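PDB 2WZP: lactococcal phage P2 ORF15 from Lactococcus phage p2, which is a distal tail (Dit) protein that probably forms part of the baseplate at the tip of the phage tail. Local coordinates for residues E275-W280 / N287-M292. Numbering follows the deposited sequence.
Sequences ETYQGW and NLFPVM
Backbone pairing joins L288 to Y277 where strand 284-287, the outermost of this chain's six-stranded sheet, runs out. L288 N donates to Y277 O at 2.8 Å with an N-H...O angle of 158°, and Q278 faces N287 as an antiparallel non-hydrogen-bonded pair. The carboxamide of N287 links the strand to the turn that follows. Its OD1 accepts from F289 N at 3.1 Å, an Asx turn in which the donor stands well above the carbonyl plane. The same OD1 takes a bond from a water that in turn accepts from Y277 N, while ND2 bonds the backbone of another protein's chain.

Apolar contacts gather on the Y277 ring. M292 CE lies over one face, 3.7 Å from the ring centroid and 14° off the normal. The M292 side chain runs extended through chi2 and bends at chi3 (-36°), and SD stands farther off in a Met-aromatic contact. F289 presents its ring edge, with CD1 4.0 Å from Y277 CD2. L288 CD1 packs 3.6 Å from G279 CA. In this C-terminal Dit domain, F257 of strand 251-257 packs on Y277, L288 and M292. Y277 OH donates to E275 OE1 and also bonds Y297 OH; E275 OE2 salt-bridges a basic side chain of another protein's chain.

One backbone bond and one water bridge thus tie the segments, the Asx turn starts the 3-10 segment 289-291, and M292 and F289 probably limit turning of the Y277 ring, whose far end the hydroxyl bonds fix.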
ATOM      1  N   GLU M 275      10.489  30.326 -39.351  1.00 24.69           N
ATOM      2  CA  GLU M 275      11.490  30.374 -40.420  1.00 24.25           C
ATOM      3  C   GLU M 275      11.075  31.413 -41.449  1.00 30.90           C
ATOM      4  O   GLU M 275       9.973  31.332 -41.984  1.00 32.44           O
ATOM      5  CB  GLU M 275      11.668  28.959 -41.028  1.00 25.23           C
ATOM      6  CG  GLU M 275      12.883  28.803 -41.917  1.00 30.67           C
ATOM      7  CD  GLU M 275      13.147  27.420 -42.473  1.00 46.71           C
ATOM      8  OE1 GLU M 275      14.265  27.213 -42.998  1.00 47.62           O
ATOM      9  OE2 GLU M 275      12.249  26.550 -42.402  1.00 41.11           O
ATOM     10  N   THR M 276      11.940  32.410 -41.690  1.00 27.84           N
ATOM     11  CA  THR M 276      11.700  33.576 -42.551  1.00 27.75           C
ATOM     12  C   THR M 276      12.935  33.918 -43.391  1.00 32.68           C
ATOM     13  O   THR M 276      14.048  33.950 -42.861  1.00 32.48           O
ATOM     14  CB  THR M 276      11.383  34.803 -41.659  1.00 29.66           C
ATOM     15  OG1 THR M 276      10.350  34.495 -40.729  1.00 32.69           O
ATOM     16  CG2 THR M 276      11.010  36.012 -42.441  1.00 27.22           C
ATOM     17  N   TYR M 277      12.719  34.212 -44.695  1.00 28.36           N
ATOM     18  CA  TYR M 277      13.730  34.715 -45.628  1.00 27.51           C
ATOM     19  C   TYR M 277      13.006  35.818 -46.431  1.00 32.89           C
ATOM     20  O   TYR M 277      12.338  35.541 -47.430  1.00 33.13           O
ATOM     21  CB  TYR M 277      14.316  33.597 -46.512  1.00 27.55           C
ATOM     22  CG  TYR M 277      14.794  32.410 -45.709  1.00 27.15           C
ATOM     23  CD1 TYR M 277      16.023  32.435 -45.056  1.00 29.06           C
ATOM     24  CD2 TYR M 277      13.999  31.278 -45.563  1.00 25.88           C
ATOM     25  CE1 TYR M 277      16.450  31.359 -44.278  1.00 28.54           C
ATOM     26  CE2 TYR M 277      14.430  30.184 -44.817  1.00 26.39           C
ATOM     27  CZ  TYR M 277      15.646  30.235 -44.158  1.00 33.06           C
ATOM     28  OH  TYR M 277      16.046  29.165 -43.392  1.00 32.78           O
ATOM     29  N   GLN M 278      13.036  37.043 -45.929  1.00 28.63           N
ATOM     30  CA  GLN M 278      12.274  38.060 -46.602  1.00 29.51           C
ATOM     31  C   GLN M 278      13.073  39.338 -46.891  1.00 34.56           C
ATOM     32  O   GLN M 278      13.790  39.814 -46.025  1.00 35.19           O
ATOM     33  CB  GLN M 278      10.944  38.343 -45.840  1.00 30.61           C
ATOM     34  CG  GLN M 278      11.194  38.984 -44.482  1.00 44.95           C
ATOM     35  CD  GLN M 278      10.025  39.428 -43.655  1.00 50.54           C
ATOM     36  OE1 GLN M 278      10.227  39.937 -42.535  1.00 41.16           O
ATOM     37  NE2 GLN M 278       8.800  39.286 -44.168  1.00 34.90           N
ATOM     38  N   GLY M 279      12.927  39.866 -48.103  1.00 30.15           N
ATOM     39  CA  GLY M 279      13.560  41.109 -48.502  1.00 30.70           C
ATOM     40  C   GLY M 279      12.643  42.296 -48.256  1.00 34.57           C
ATOM     41  O   GLY M 279      11.420  42.199 -48.438  1.00 34.07           O
ATOM     42  N   TRP M 280      13.220  43.423 -47.809  1.00 30.36           N
ATOM     43  CA  TRP M 280      12.433  44.630 -47.521  1.00 30.45           C
ATOM     44  C   TRP M 280      12.830  45.789 -48.421  1.00 35.93           C
ATOM     45  O   TRP M 280      14.020  46.102 -48.547  1.00 36.14           O
ATOM     46  CB  TRP M 280      12.520  45.031 -46.040  1.00 28.63           C
ATOM     47  CG  TRP M 280      11.762  44.123 -45.120  1.00 28.89           C
ATOM     48  CD1 TRP M 280      12.210  42.972 -44.550  1.00 31.42           C
ATOM     49  CD2 TRP M 280      10.462  44.360 -44.575  1.00 28.57           C
ATOM     50  NE1 TRP M 280      11.262  42.471 -43.685  1.00 30.29           N
ATOM     51  CE2 TRP M 280      10.159  43.277 -43.723  1.00 31.95           C
ATOM     52  CE3 TRP M 280       9.512  45.384 -44.732  1.00 29.76           C
ATOM     53  CZ2 TRP M 280       8.944  43.182 -43.040  1.00 31.82           C
ATOM     54  CZ3 TRP M 280       8.304  45.288 -44.061  1.00 31.12           C
ATOM     55  CH2 TRP M 280       8.017  44.183 -43.251  1.00 31.91           C
ATOM     56  N   ASN M 287       8.765  37.498 -50.017  1.00 29.46           N
ATOM     57  CA  ASN M 287       9.337  36.196 -49.681  1.00 27.01           C
ATOM     58  C   ASN M 287      10.472  35.876 -50.662  1.00 30.07           C
ATOM     59  O   ASN M 287      10.268  35.756 -51.876  1.00 29.84           O
ATOM     60  CB  ASN M 287       8.296  35.098 -49.634  1.00 22.69           C
ATOM     61  CG  ASN M 287       8.807  33.716 -49.228  1.00 40.11           C
ATOM     62  OD1 ASN M 287       9.882  33.535 -48.654  1.00 28.37           O
ATOM     63  ND2 ASN M 287       8.015  32.695 -49.503  1.00 30.18           N
ATOM     64  N   LEU M 288      11.689  35.790 -50.122  1.00 25.60           N
ATOM     65  CA  LEU M 288      12.890  35.542 -50.903  1.00 24.01           C
ATOM     66  C   LEU M 288      13.286  34.113 -50.977  1.00 30.36           C
ATOM     67  O   LEU M 288      14.222  33.795 -51.711  1.00 31.75           O
ATOM     68  CB  LEU M 288      14.049  36.377 -50.381  1.00 23.76           C
ATOM     69  CG  LEU M 288      13.962  37.899 -50.566  1.00 26.05           C
ATOM     70  CD1 LEU M 288      15.308  38.507 -50.354  1.00 25.87           C
ATOM     71  CD2 LEU M 288      13.342  38.277 -51.907  1.00 23.29           C
ATOM     72  N   PHE M 289      12.550  33.229 -50.280  1.00 27.77           N
ATOM     73  CA  PHE M 289      12.817  31.797 -50.293  1.00 26.46           C
ATOM     74  C   PHE M 289      12.889  31.238 -51.722  1.00 30.09           C
ATOM     75  O   PHE M 289      13.897  30.584 -52.027  1.00 31.21           O
ATOM     76  CB  PHE M 289      11.825  31.010 -49.426  1.00 27.63           C
ATOM     77  CG  PHE M 289      12.046  29.510 -49.479  1.00 27.90           C
ATOM     78  CD1 PHE M 289      12.882  28.880 -48.566  1.00 29.15           C
ATOM     79  CD2 PHE M 289      11.416  28.728 -50.445  1.00 29.12           C
ATOM     80  CE1 PHE M 289      13.088  27.495 -48.622  1.00 28.71           C
ATOM     81  CE2 PHE M 289      11.655  27.354 -50.517  1.00 30.32           C
ATOM     82  CZ  PHE M 289      12.471  26.745 -49.589  1.00 26.88           C
ATOM     83  N   PRO M 290      11.908  31.505 -52.637  1.00 24.97           N
ATOM     84  CA  PRO M 290      12.003  30.954 -54.013  1.00 24.94           C
ATOM     85  C   PRO M 290      13.272  31.331 -54.780  1.00 31.80           C
ATOM     86  O   PRO M 290      13.595  30.759 -55.821  1.00 34.46           O
ATOM     87  CB  PRO M 290      10.787  31.580 -54.707  1.00 25.04           C
ATOM     88  CG  PRO M 290       9.815  31.771 -53.636  1.00 27.62           C
ATOM     89  CD  PRO M 290      10.627  32.225 -52.469  1.00 24.08           C
ATOM     90  N   VAL M 291      14.005  32.275 -54.238  1.00 27.53           N
ATOM     91  CA  VAL M 291      15.147  32.857 -54.897  1.00 26.94           C
ATOM     92  C   VAL M 291      16.498  32.571 -54.235  1.00 31.66           C
ATOM     93  O   VAL M 291      17.554  33.061 -54.668  1.00 32.84           O
ATOM     94  CB  VAL M 291      14.743  34.321 -55.195  1.00 30.14           C
ATOM     95  CG1 VAL M 291      15.565  35.371 -54.451  1.00 30.06           C
ATOM     96  CG2 VAL M 291      14.610  34.568 -56.690  1.00 29.25           C
ATOM     97  N   MET M 292      16.457  31.662 -53.256  1.00 28.38           N
ATOM     98  CA  MET M 292      17.614  31.169 -52.518  1.00 27.94           C
ATOM     99  C   MET M 292      18.358  30.102 -53.309  1.00 30.63           C
ATOM    100  O   MET M 292      17.740  29.365 -54.084  1.00 27.71           O
ATOM    101  CB  MET M 292      17.163  30.546 -51.199  1.00 30.36           C
ATOM    102  CG  MET M 292      18.310  30.328 -50.247  1.00 34.83           C
ATOM    103  SD  MET M 292      17.868  29.677 -48.631  1.00 40.17           S
ATOM    104  CE  MET M 292      16.344  30.474 -48.352  1.00 36.18           C
TER
HETATM  105  O   HOH W   1      10.121  34.191 -45.890  1.00 25.15           O